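Hemolysin (Xylella fastidiosa, PDB 2OAI) is a predicted membrane protein of the CNNM/CBS-domain family, only tentatively linked to flavin adenine dinucleotide binding, whose CorC_HlyC transporter-associated domain, the part crystallised here, binds calcium ions. Local coordinates at residues A[24-28]-A[29-33]. Sequence-based numbering, arbitrary orientation.
Sequences GTLPI and EELRE
Leu31 reaches back over the first turn of its helix to touch both Leu26 and Ile28, and its side chain can be followed outward from the backbone. Its CB rests 3.5 Å from Ile28 O and a little farther from Pro27 O, against the carbonyls that start the helix, and also packs on Leu26 CD2 at 4.0 Å. With CG anti to the backbone N (chi1 -177°), the isobutyl group forks between two apolar neighbours: CD1 comes within 4.0 Å of the same Leu26 CD2, while CD2 lies 4.0 Å from Ile28 CD1. Branched aliphatic residues suit all three buried places, since they fill space and ask for no polar partner; beyond them Leu31 also packs on Leu50 and Met53 of helix 50-58 and on Trp70 of strand 67-70. The arrangement is a helix N-terminus in the transporter-associated domain, where the loop following strand 20-22 turns into helix 28-35. Pro27 suits the N-cap position because its ring fixes phi (-65°) and, with psi at 147°, the chain stays extended just before the helix; its carbonyl receives Leu31 N at 2.9 Å. One residue on, Arg32 N reaches Ile28 O at 2.8 Å. On the flank of the turn, Pro27 CD meets Glu30 CB at 4.2 Å, the two side chains pointing the same way. Arg32 CG passes Ile28 O, and the chain runs extended to NE, 3.8 Å from Ile28 CG2, with the guanidinium set obliquely to that methyl; the exposed Arg32 side chain also touches Trp70.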
loop_
_atom_site.group_PDB
_atom_site.type_symbol
_atom_site.label_atom_id
_atom_site.label_comp_id
_atom_site.label_asym_id
_atom_site.label_seq_id
_atom_site.Cartn_x
_atom_site.Cartn_y
_atom_site.Cartn_z
ATOM N N GLY A 24 2.358 5.274 8.458
ATOM C CA GLY A 24 2.365 4.769 9.839
ATOM C C GLY A 24 2.658 5.818 10.900
ATOM O O GLY A 24 2.291 5.640 12.059
ATOM N N THR A 25 3.330 6.914 10.539
ATOM C CA THR A 25 3.658 7.940 11.541
ATOM C C THR A 25 2.515 8.906 11.885
ATOM O O THR A 25 2.685 9.800 12.737
ATOM C CB THR A 25 4.878 8.780 11.114
ATOM O OG1 THR A 25 4.541 9.502 9.925
ATOM C CG2 THR A 25 6.080 7.888 10.886
ATOM N N LEU A 26 1.351 8.751 11.260
ATOM C CA LEU A 26 0.271 9.713 11.520
ATOM C C LEU A 26 -0.108 9.637 13.015
ATOM O O LEU A 26 -0.376 8.541 13.507
ATOM C CB LEU A 26 -0.959 9.425 10.639
ATOM C CG LEU A 26 -2.063 10.498 10.754
ATOM C CD1 LEU A 26 -1.608 11.790 10.078
ATOM C CD2 LEU A 26 -3.375 9.999 10.198
ATOM N N PRO A 27 -0.119 10.773 13.733
ATOM C CA PRO A 27 -0.486 10.652 15.157
ATOM C C PRO A 27 -1.942 10.185 15.314
ATOM O O PRO A 27 -2.781 10.535 14.485
ATOM C CB PRO A 27 -0.328 12.078 15.710
ATOM C CG PRO A 27 0.481 12.825 14.676
ATOM C CD PRO A 27 0.179 12.161 13.346
ATOM N N ILE A 28 -2.230 9.413 16.368
ATOM C CA ILE A 28 -3.590 8.891 16.620
ATOM C C ILE A 28 -4.616 10.027 16.793
ATOM O O ILE A 28 -5.768 9.900 16.378
ATOM C CB ILE A 28 -3.610 7.934 17.858
ATOM C CG1 ILE A 28 -2.859 6.635 17.554
ATOM C CG2 ILE A 28 -5.060 7.652 18.367
ATOM C CD1 ILE A 28 -3.436 5.750 16.442
ATOM N N GLU A 29 -4.195 11.142 17.378
ATOM C CA GLU A 29 -5.095 12.284 17.557
ATOM C C GLU A 29 -5.593 12.759 16.211
ATOM O O GLU A 29 -6.780 13.049 16.036
ATOM C CB GLU A 29 -4.381 13.453 18.212
ATOM C CG GLU A 29 -3.960 13.226 19.616
ATOM C CD GLU A 29 -3.631 14.539 20.297
ATOM O OE1 GLU A 29 -2.515 15.065 20.064
ATOM O OE2 GLU A 29 -4.495 15.051 21.049
ATOM N N GLU A 30 -4.663 12.848 15.267
ATOM C CA GLU A 30 -4.979 13.321 13.936
ATOM C C GLU A 30 -5.791 12.275 13.183
ATOM O O GLU A 30 -6.697 12.610 12.435
ATOM C CB GLU A 30 -3.695 13.669 13.171
ATOM C CG GLU A 30 -3.459 15.169 12.982
ATOM C CD GLU A 30 -4.427 15.788 11.965
ATOM O OE1 GLU A 30 -5.077 15.034 11.202
ATOM O OE2 GLU A 30 -4.538 17.031 11.922
ATOM N N LEU A 31 -5.463 11.005 13.389
ATOM C CA LEU A 31 -6.233 9.914 12.804
ATOM C C LEU A 31 -7.698 9.972 13.281
ATOM O O LEU A 31 -8.627 9.828 12.473
ATOM C CB LEU A 31 -5.598 8.566 13.157
ATOM C CG LEU A 31 -6.255 7.317 12.552
ATOM C CD1 LEU A 31 -6.208 7.285 11.016
ATOM C CD2 LEU A 31 -5.644 6.030 13.145
ATOM N N ARG A 32 -7.910 10.222 14.576
ATOM C CA ARG A 32 -9.261 10.277 15.111
ATOM C C ARG A 32 -10.052 11.353 14.397
ATOM O O ARG A 32 -11.237 11.167 14.117
ATOM C CB ARG A 32 -9.279 10.583 16.616
ATOM C CG ARG A 32 -8.845 9.402 17.451
ATOM C CD ARG A 32 -9.195 9.574 18.966
ATOM N NE ARG A 32 -8.466 8.565 19.743
ATOM C CZ ARG A 32 -8.840 7.287 19.886
ATOM N NH1 ARG A 32 -8.077 6.457 20.594
ATOM N NH2 ARG A 32 -9.973 6.834 19.339
ATOM N N GLU A 33 -9.397 12.481 14.150
ATOM C CA GLU A 33 -10.074 13.627 13.536
ATOM C C GLU A 33 -10.467 13.292 12.104
ATOM O O GLU A 33 -11.605 13.540 11.703
ATOM C CB GLU A 33 -9.202 14.884 13.547
ATOM C CG GLU A 33 -8.815 15.375 14.925
ATOM C CD GLU A 33 -7.994 16.683 14.889
ATOM O OE1 GLU A 33 -6.795 16.658 14.475
ATOM O OE2 GLU A 33 -8.554 17.724 15.297
#